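Local coordinates for putative oxidoreductase YfjR (Streptomyces aurantiacus, PDB 4OQZ), which reduces imines to amines as an S-selective imine reductase, probably with NADPH bound by its Rossmann-type domain as the source of hydride, at residues Q3-I8 with R24-T29; V62-I67 with R86-L91; F133-R138 with G163-M168. All blocks are in the same frame, centred on the assembly; numbering follows the deposited sequence.

Contact 1. Residues Q3-I8 with R24-T29; sequences QSVTVI and RGYEVT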
loop_
_atom_site.group_PDB
_atom_site.type_symbol
_atom_site.label_atom_id
_atom_site.label_comp_id
_atom_site.label_asym_id
_atom_site.label_seq_id
_atom_site.Cartn_x
_atom_site.Cartn_y
_atom_site.Cartn_z
ATOM N N GLN A 3 -37.769 -8.003 10.018
ATOM C CA GLN A 3 -38.702 -8.923 9.362
ATOM C C GLN A 3 -38.263 -10.378 9.648
ATOM O O GLN A 3 -38.182 -10.739 10.815
ATOM C CB GLN A 3 -38.785 -8.598 7.855
ATOM C CG GLN A 3 -40.139 -8.917 7.204
ATOM C CD GLN A 3 -40.385 -8.119 5.937
ATOM O OE1 GLN A 3 -41.402 -7.429 5.797
ATOM N NE2 GLN A 3 -39.470 -8.196 4.976
ATOM N N SER A 4 -37.962 -11.195 8.620
ATOM C CA SER A 4 -37.469 -12.573 8.767
ATOM C C SER A 4 -36.417 -12.814 7.680
ATOM O O SER A 4 -36.515 -12.212 6.611
ATOM C CB SER A 4 -38.615 -13.573 8.649
ATOM O OG SER A 4 -39.391 -13.303 7.499
ATOM N N VAL A 5 -35.387 -13.654 7.959
ATOM C CA VAL A 5 -34.269 -13.915 7.018
ATOM C C VAL A 5 -33.590 -15.314 7.212
ATOM O O VAL A 5 -33.625 -15.872 8.311
ATOM C CB VAL A 5 -33.229 -12.757 7.147
ATOM C CG1 VAL A 5 -32.533 -12.780 8.512
ATOM C CG2 VAL A 5 -32.228 -12.721 5.985
ATOM N N THR A 6 -32.924 -15.832 6.161
ATOM C CA THR A 6 -32.153 -17.069 6.274
ATOM C C THR A 6 -30.642 -16.788 6.090
ATOM O O THR A 6 -30.273 -16.041 5.183
ATOM C CB THR A 6 -32.629 -18.100 5.264
ATOM O OG1 THR A 6 -33.939 -18.515 5.637
ATOM C CG2 THR A 6 -31.720 -19.314 5.208
ATOM N N VAL A 7 -29.786 -17.449 6.924
ATOM C CA VAL A 7 -28.322 -17.407 6.814
ATOM C C VAL A 7 -27.807 -18.855 6.643
ATOM O O VAL A 7 -28.046 -19.693 7.507
ATOM C CB VAL A 7 -27.600 -16.659 7.986
ATOM C CG1 VAL A 7 -26.091 -16.596 7.740
ATOM C CG2 VAL A 7 -28.145 -15.240 8.168
ATOM N N ILE A 8 -27.138 -19.144 5.509
ATOM C CA ILE A 8 -26.524 -20.447 5.217
ATOM C C ILE A 8 -24.992 -20.233 5.209
ATOM O O ILE A 8 -24.507 -19.330 4.534
ATOM C CB ILE A 8 -27.066 -21.088 3.905
ATOM C CG1 ILE A 8 -28.594 -21.333 4.020
ATOM C CG2 ILE A 8 -26.312 -22.393 3.569
ATOM C CD1 ILE A 8 -29.354 -21.712 2.775
ATOM N N ARG A 24 -31.294 -7.075 15.544
ATOM C CA ARG A 24 -32.253 -6.170 14.919
ATOM C C ARG A 24 -33.704 -6.671 14.926
ATOM O O ARG A 24 -34.578 -6.016 14.355
ATOM C CB ARG A 24 -31.776 -5.766 13.527
ATOM C CG ARG A 24 -31.040 -4.440 13.566
ATOM C CD ARG A 24 -29.753 -4.477 12.777
ATOM N NE ARG A 24 -28.828 -3.433 13.223
ATOM C CZ ARG A 24 -27.535 -3.384 12.913
ATOM N NH1 ARG A 24 -26.991 -4.325 12.149
ATOM N NH2 ARG A 24 -26.774 -2.395 13.367
ATOM N N GLY A 25 -33.954 -7.780 15.624
ATOM C CA GLY A 25 -35.282 -8.358 15.778
ATOM C C GLY A 25 -35.726 -9.275 14.662
ATOM O O GLY A 25 -36.915 -9.597 14.567
ATOM N N TYR A 26 -34.787 -9.709 13.808
ATOM C CA TYR A 26 -35.154 -10.598 12.700
ATOM C C TYR A 26 -35.388 -12.016 13.174
ATOM O O TYR A 26 -34.624 -12.554 13.970
ATOM C CB TYR A 26 -34.070 -10.625 11.608
ATOM C CG TYR A 26 -34.034 -9.427 10.690
ATOM C CD1 TYR A 26 -33.471 -8.220 11.106
ATOM C CD2 TYR A 26 -34.442 -9.531 9.368
ATOM C CE1 TYR A 26 -33.380 -7.127 10.243
ATOM C CE2 TYR A 26 -34.348 -8.450 8.491
ATOM C CZ TYR A 26 -33.832 -7.245 8.937
ATOM O OH TYR A 26 -33.767 -6.172 8.082
ATOM N N GLU A 27 -36.450 -12.634 12.648
ATOM C CA GLU A 27 -36.761 -14.032 12.841
ATOM C C GLU A 27 -35.682 -14.737 12.001
ATOM O O GLU A 27 -35.641 -14.551 10.786
ATOM C CB GLU A 27 -38.168 -14.324 12.288
ATOM C CG GLU A 27 -39.288 -13.557 12.978
ATOM C CD GLU A 27 -40.611 -13.597 12.241
ATOM O OE1 GLU A 27 -41.384 -14.552 12.475
ATOM O OE2 GLU A 27 -40.874 -12.684 11.425
ATOM N N VAL A 28 -34.728 -15.431 12.649
ATOM C CA VAL A 28 -33.612 -16.046 11.898
ATOM C C VAL A 28 -33.655 -17.585 11.760
ATOM O O VAL A 28 -33.721 -18.289 12.768
ATOM C CB VAL A 28 -32.224 -15.516 12.365
ATOM C CG1 VAL A 28 -31.088 -16.125 11.549
ATOM C CG2 VAL A 28 -32.162 -13.996 12.257
ATOM N N THR A 29 -33.553 -18.078 10.502
ATOM C CA THR A 29 -33.478 -19.506 10.145
ATOM C C THR A 29 -32.061 -19.762 9.636
ATOM O O THR A 29 -31.533 -18.952 8.879
ATOM C CB THR A 29 -34.569 -19.904 9.126
ATOM O OG1 THR A 29 -35.837 -19.499 9.638
ATOM C CG2 THR A 29 -34.608 -21.410 8.863
HETATM O O HOH W 1 -36.258 -16.940 9.828
#
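Val5 and Glu27 open a short ladder of backbone hydrogen bonds. Val5 N donates to Glu27 O at 3.0 Å, and Glu27 N reaches Gln3 O at 3.2 Å. Two residues on, Thr29 N bonds to Val5 O and Val7 N to Thr29 O. These are the bonds of parallel strands, here 4-8 and 27-31. Together with helix 12-23 they form the first beta-alpha-beta unit of a Rossmann-type domain. Gly25, with positive phi, ends that helix in a Schellman motif just before the second strand.

The apolar contacts lie on the face of Val5 and Val28. Val5 CG1 sits between its backbone N and carbonyl carbon (chi1 68°). There Val5 CG1 touches Tyr26 CD2 at 3.9 Å and Val28 CG2 at 4.0 Å. The two valines lie side by side. The Tyr26 ring sets one face over Gln3 N, which stands 3.7 Å from CD2. Tyr26 packs on Ala147 and Val150 and meets Tyr21 edge-to-face. A serine in place of Tyr26 would probably leave Gln3 N without the ring face over it, Val5 CG1 without its contact at CD2, and a gap beside Val150.

Polar side chains line the face of Ser4, Thr6, Glu27 and Thr29. Across it Ser4 CB lies 3.7 Å from Glu27 CB. A water lies 2.6 Å from Thr29 OG1 and 3.2 Å from Val5 O, to which it can donate. Thr6 OG1 is held by Asn59 and Ala55 O. The chemistry splits by face: valines lie against helix 12-23 and Tyr26 against helix 138-151, while both threonine hydroxyls have polar partners.

Contact 2. Residues V62-I67 with R86-L91; sequences VILSLI and RVLVNL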
loop_
_atom_site.group_PDB
_atom_site.type_symbol
_atom_site.label_atom_id
_atom_site.label_comp_id
_atom_site.label_asym_id
_atom_site.label_seq_id
_atom_site.Cartn_x
_atom_site.Cartn_y
_atom_site.Cartn_z
ATOM N N VAL A 62 -32.392 -15.008 1.246
ATOM C CA VAL A 62 -31.453 -16.044 1.693
ATOM C C VAL A 62 -30.012 -15.493 1.586
ATOM O O VAL A 62 -29.541 -15.161 0.484
ATOM C CB VAL A 62 -31.635 -17.373 0.913
ATOM C CG1 VAL A 62 -30.590 -18.408 1.314
ATOM C CG2 VAL A 62 -33.036 -17.932 1.108
ATOM N N ILE A 63 -29.334 -15.408 2.749
ATOM C CA ILE A 63 -27.963 -14.923 2.858
ATOM C C ILE A 63 -27.011 -16.107 2.831
ATOM O O ILE A 63 -27.115 -16.989 3.688
ATOM C CB ILE A 63 -27.770 -14.036 4.120
ATOM C CG1 ILE A 63 -28.791 -12.864 4.200
ATOM C CG2 ILE A 63 -26.327 -13.543 4.230
ATOM C CD1 ILE A 63 -28.683 -11.697 3.090
ATOM N N LEU A 64 -26.112 -16.146 1.829
ATOM C CA LEU A 64 -25.120 -17.221 1.709
ATOM C C LEU A 64 -23.707 -16.716 2.065
ATOM O O LEU A 64 -23.239 -15.723 1.512
ATOM C CB LEU A 64 -25.114 -17.864 0.323
ATOM C CG LEU A 64 -26.434 -18.415 -0.169
ATOM C CD1 LEU A 64 -26.623 -18.101 -1.603
ATOM C CD2 LEU A 64 -26.534 -19.909 0.095
ATOM N N SER A 65 -23.050 -17.403 3.005
ATOM C CA SER A 65 -21.684 -17.104 3.425
ATOM C C SER A 65 -20.904 -18.414 3.514
ATOM O O SER A 65 -20.625 -18.917 4.602
ATOM C CB SER A 65 -21.652 -16.353 4.755
ATOM O OG SER A 65 -20.351 -15.802 4.883
ATOM N N LEU A 66 -20.599 -18.980 2.340
ATOM C CA LEU A 66 -19.873 -20.239 2.195
ATOM C C LEU A 66 -18.408 -19.981 1.820
ATOM O O LEU A 66 -18.007 -18.820 1.686
ATOM C CB LEU A 66 -20.586 -21.115 1.148
ATOM C CG LEU A 66 -21.524 -22.201 1.693
ATOM C CD1 LEU A 66 -22.828 -21.617 2.261
ATOM C CD2 LEU A 66 -21.860 -23.191 0.608
ATOM N N ILE A 67 -17.603 -21.051 1.683
ATOM C CA ILE A 67 -16.169 -20.962 1.368
ATOM C C ILE A 67 -15.928 -20.218 0.046
ATOM O O ILE A 67 -15.154 -19.257 0.000
ATOM C CB ILE A 67 -15.490 -22.372 1.384
ATOM C CG1 ILE A 67 -15.930 -23.209 2.614
ATOM C CG2 ILE A 67 -13.956 -22.254 1.317
ATOM C CD1 ILE A 67 -16.376 -24.716 2.286
ATOM N N ARG A 86 -36.998 -16.803 -4.956
ATOM C CA ARG A 86 -36.156 -16.384 -3.833
ATOM C C ARG A 86 -34.980 -15.562 -4.289
ATOM O O ARG A 86 -34.469 -15.761 -5.398
ATOM C CB ARG A 86 -35.659 -17.581 -3.005
ATOM C CG ARG A 86 -36.709 -18.664 -2.812
ATOM C CD ARG A 86 -36.775 -19.170 -1.403
ATOM N NE ARG A 86 -37.904 -18.592 -0.682
ATOM C CZ ARG A 86 -39.120 -19.123 -0.630
ATOM N NH1 ARG A 86 -39.385 -20.259 -1.263
ATOM N NH2 ARG A 86 -40.081 -18.522 0.059
ATOM N N VAL A 87 -34.559 -14.624 -3.426
ATOM C CA VAL A 87 -33.403 -13.763 -3.649
ATOM C C VAL A 87 -32.249 -14.354 -2.850
ATOM O O VAL A 87 -32.328 -14.452 -1.617
ATOM C CB VAL A 87 -33.661 -12.259 -3.348
ATOM C CG1 VAL A 87 -32.412 -11.419 -3.631
ATOM C CG2 VAL A 87 -34.835 -11.733 -4.174
ATOM N N LEU A 88 -31.218 -14.828 -3.571
ATOM C CA LEU A 88 -30.014 -15.437 -2.996
ATOM C C LEU A 88 -28.824 -14.465 -3.049
ATOM O O LEU A 88 -28.359 -14.085 -4.136
ATOM C CB LEU A 88 -29.681 -16.761 -3.699
ATOM C CG LEU A 88 -30.293 -18.029 -3.117
ATOM C CD1 LEU A 88 -31.792 -18.134 -3.438
ATOM C CD2 LEU A 88 -29.616 -19.245 -3.714
ATOM N N VAL A 89 -28.377 -14.028 -1.874
ATOM C CA VAL A 89 -27.287 -13.066 -1.737
ATOM C C VAL A 89 -26.034 -13.860 -1.439
ATOM O O VAL A 89 -25.886 -14.406 -0.331
ATOM C CB VAL A 89 -27.572 -11.985 -0.660
ATOM C CG1 VAL A 89 -26.533 -10.867 -0.742
ATOM C CG2 VAL A 89 -28.979 -11.409 -0.823
ATOM N N ASN A 90 -25.161 -13.981 -2.453
ATOM C CA ASN A 90 -23.945 -14.768 -2.293
ATOM C C ASN A 90 -22.767 -13.908 -1.885
ATOM O O ASN A 90 -22.235 -13.143 -2.688
ATOM C CB ASN A 90 -23.657 -15.655 -3.508
ATOM C CG ASN A 90 -22.811 -16.853 -3.174
ATOM O OD1 ASN A 90 -21.752 -16.755 -2.554
ATOM N ND2 ASN A 90 -23.222 -18.006 -3.649
ATOM N N LEU A 91 -22.379 -14.030 -0.618
ATOM C CA LEU A 91 -21.305 -13.245 -0.027
ATOM C C LEU A 91 -19.941 -13.939 -0.023
ATOM O O LEU A 91 -18.971 -13.358 0.453
ATOM C CB LEU A 91 -21.709 -12.762 1.371
ATOM C CG LEU A 91 -23.007 -11.947 1.465
ATOM C CD1 LEU A 91 -23.393 -11.740 2.901
ATOM C CD2 LEU A 91 -22.880 -10.577 0.784
#
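Ile63 and Val89 lie side by side on one face of the sheet, both pointing the same way. The Ile63 chain bends at chi2 (-67°), and this brings CD1 back against its neighbour, 3.9 Å from Val89 CB. The other branch of Ile63 serves a different partner. Ile63 CG2 meets Leu91 CD1 at 3.7 Å, the two side chains crossing at a slant. Helices 12-23 and 138-151 pack on this face through Met17 and Ile151.

On the opposite face Leu64 leans across Leu88. Leu64 CD1 touches Leu88 CD2 at 3.8 Å and lies 4.0 Å from Asn90 ND2. Asn90 OD1 is hydrogen-bonded to Ser92 OG, which also bonds to Leu66 N. Met72 of helix 69-75 packs on Leu88 and Asn90.

Four backbone hydrogen bonds fix this alignment. Val62 N bonds to Val87 O, Val89 N to Val62 O, and Leu64 N to Val89 O at 2.8 Å. Leu91 N closes the series on Leu64 O at 2.9 Å. The strands are parallel neighbours, joined by helix 69-75 in a beta-alpha-beta unit of the Rossmann-type sheet. All touching residues are buried. One face is hydrocarbon, the other leucine and valine with the Asn90 amide, and the backbone atoms between the strands satisfy one another.

Contact 3. Residues F133-R138 with G163-M168; sequences FYSGPR and GLAALM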
loop_
_atom_site.group_PDB
_atom_site.type_symbol
_atom_site.label_atom_id
_atom_site.label_comp_id
_atom_site.label_asym_id
_atom_site.label_seq_id
_atom_site.Cartn_x
_atom_site.Cartn_y
_atom_site.Cartn_z
ATOM N N PHE A 133 -20.009 -4.331 -1.587
ATOM C CA PHE A 133 -20.294 -4.093 -2.998
ATOM C C PHE A 133 -21.357 -5.116 -3.398
ATOM O O PHE A 133 -21.237 -6.274 -3.034
ATOM C CB PHE A 133 -19.036 -4.345 -3.862
ATOM C CG PHE A 133 -17.894 -3.373 -3.694
ATOM C CD1 PHE A 133 -17.985 -2.074 -4.189
ATOM C CD2 PHE A 133 -16.709 -3.769 -3.091
ATOM C CE1 PHE A 133 -16.932 -1.176 -4.024
ATOM C CE2 PHE A 133 -15.646 -2.864 -2.938
ATOM C CZ PHE A 133 -15.777 -1.575 -3.378
ATOM N N TYR A 134 -22.367 -4.691 -4.136
ATOM C CA TYR A 134 -23.422 -5.545 -4.665
ATOM C C TYR A 134 -23.575 -5.394 -6.175
ATOM O O TYR A 134 -23.520 -4.280 -6.709
ATOM C CB TYR A 134 -24.768 -5.288 -3.982
ATOM C CG TYR A 134 -24.819 -5.822 -2.563
ATOM C CD1 TYR A 134 -24.974 -7.181 -2.313
ATOM C CD2 TYR A 134 -24.684 -4.968 -1.472
ATOM C CE1 TYR A 134 -24.987 -7.678 -1.016
ATOM C CE2 TYR A 134 -24.719 -5.451 -0.168
ATOM C CZ TYR A 134 -24.872 -6.810 0.057
ATOM O OH TYR A 134 -24.881 -7.318 1.342
ATOM N N SER A 135 -23.743 -6.527 -6.861
ATOM C CA SER A 135 -23.987 -6.550 -8.284
ATOM C C SER A 135 -25.023 -7.635 -8.644
ATOM O O SER A 135 -25.209 -8.594 -7.894
ATOM C CB SER A 135 -22.688 -6.631 -9.084
ATOM O OG SER A 135 -22.056 -7.900 -9.054
ATOM N N GLY A 136 -25.760 -7.404 -9.724
ATOM C CA GLY A 136 -26.830 -8.289 -10.163
ATOM C C GLY A 136 -28.103 -7.518 -10.433
ATOM O O GLY A 136 -28.035 -6.302 -10.626
ATOM N N PRO A 137 -29.288 -8.183 -10.434
ATOM C CA PRO A 137 -30.537 -7.472 -10.765
ATOM C C PRO A 137 -30.949 -6.367 -9.790
ATOM O O PRO A 137 -31.212 -6.627 -8.611
ATOM C CB PRO A 137 -31.567 -8.602 -10.913
ATOM C CG PRO A 137 -30.746 -9.851 -11.131
ATOM C CD PRO A 137 -29.546 -9.622 -10.245
ATOM N N ARG A 138 -30.980 -5.116 -10.313
ATOM C CA ARG A 138 -31.281 -3.868 -9.601
ATOM C C ARG A 138 -32.555 -3.909 -8.739
ATOM O O ARG A 138 -32.554 -3.364 -7.635
ATOM C CB ARG A 138 -31.277 -2.672 -10.587
ATOM C CG ARG A 138 -31.604 -1.303 -9.986
ATOM C CD ARG A 138 -30.373 -0.499 -9.631
ATOM N NE ARG A 138 -30.439 0.025 -8.266
ATOM C CZ ARG A 138 -29.789 1.107 -7.843
ATOM N NH1 ARG A 138 -29.905 1.509 -6.585
ATOM N NH2 ARG A 138 -29.032 1.806 -8.678
ATOM N N GLY A 163 -20.426 -10.475 -12.108
ATOM C CA GLY A 163 -18.991 -10.404 -11.857
ATOM C C GLY A 163 -18.514 -9.111 -11.231
ATOM O O GLY A 163 -17.446 -9.091 -10.615
ATOM N N LEU A 164 -19.292 -8.024 -11.373
ATOM C CA LEU A 164 -18.926 -6.688 -10.885
ATOM C C LEU A 164 -18.529 -6.523 -9.410
ATOM O O LEU A 164 -17.462 -5.969 -9.132
ATOM C CB LEU A 164 -19.894 -5.589 -11.370
ATOM C CG LEU A 164 -19.325 -4.639 -12.419
ATOM C CD1 LEU A 164 -20.421 -3.932 -13.175
ATOM C CD2 LEU A 164 -18.437 -3.603 -11.786
ATOM N N ALA A 165 -19.358 -7.002 -8.470
ATOM C CA ALA A 165 -19.037 -6.886 -7.031
ATOM C C ALA A 165 -17.813 -7.734 -6.665
ATOM O O ALA A 165 -16.990 -7.310 -5.857
ATOM C CB ALA A 165 -20.237 -7.263 -6.180
ATOM N N ALA A 166 -17.650 -8.880 -7.352
ATOM C CA ALA A 166 -16.511 -9.784 -7.192
ATOM C C ALA A 166 -15.249 -9.097 -7.684
ATOM O O ALA A 166 -14.229 -9.185 -7.026
ATOM C CB ALA A 166 -16.746 -11.074 -7.979
ATOM N N LEU A 167 -15.322 -8.406 -8.847
ATOM C CA LEU A 167 -14.218 -7.655 -9.426
ATOM C C LEU A 167 -13.770 -6.610 -8.413
ATOM O O LEU A 167 -12.610 -6.629 -7.999
ATOM C CB LEU A 167 -14.704 -6.969 -10.724
ATOM C CG LEU A 167 -13.739 -6.712 -11.858
ATOM C CD1 LEU A 167 -14.286 -5.594 -12.717
ATOM C CD2 LEU A 167 -12.333 -6.321 -11.386
ATOM N N MET A 168 -14.709 -5.762 -7.942
ATOM C CA MET A 168 -14.445 -4.725 -6.924
ATOM C C MET A 168 -13.803 -5.306 -5.684
ATOM O O MET A 168 -12.841 -4.726 -5.141
ATOM C CB MET A 168 -15.752 -4.002 -6.578
ATOM C CG MET A 168 -15.755 -2.493 -6.882
ATOM S SD MET A 168 -15.017 -1.839 -8.401
ATOM C CE MET A 168 -15.869 -2.719 -9.543
#
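Ser135 OG accepts a hydrogen bond from Ala165 N, at 2.9 Å and nearly straight (165°). The hydroxyl sits between its own backbone N and carbonyl carbon (chi1 74°), which turns it to Ala165 N. Ala165 CB comes in beside it and touches Phe133 O at 3.4 Å. Leu164 CB lies alongside Ser135 CB at 3.8 Å.

The second meeting point is the Phe133 ring. Met168 CG lies over one face in a CH-pi contact, 3.5 Å from the Phe133 ring centroid and 17° off the normal. Met168 CB rests on the ring too, and the side chains cross at about a right angle. The methionine then bends at chi2 and chi3. Met168 SD lies 5.2 Å from the Phe133 centroid, a more distant Met-aromatic contact above the face.

Strand 131-135 belongs to the Rossmann-type domain. Helix 163-191 is the long helix that leads from it to the helical C-terminal domain, as in related imine reductases.

Asp161 positions both sides. Its backbone O bonds to Ser135 OG, and its OD1 bonds to Gly163 N. Thr115 packs on Ser135 and Ala165. The second subunit touches the same ring pair: its Tyr203 ring meets Phe133 and its Leu195 packs on Met168.

Overall arrangement
All three contacts involve strands of a single Rossmann-type sheet. Contacts 1 and 2 have centres 13 Å apart and touch directly, because strands 4-8 and 61-64 are neighbours. Thr6 O lies 2.7 Å from Ile63 N, a probable hydrogen bond. Contacts 2 and 3 are also 13 Å apart between centres. They meet by packing, with Val89 CG1 3.6 Å from Tyr134 CE1. Contacts 1 and 3 do not touch; their nearest atoms are about 10 Å apart. Val7 of contact 1 touches a GxGxxG pattern, consistent with a dinucleotide-binding turn after strand 4-8. Contact 3 joins the sheet to the helix leading into the C-terminal domain and touches the second subunit.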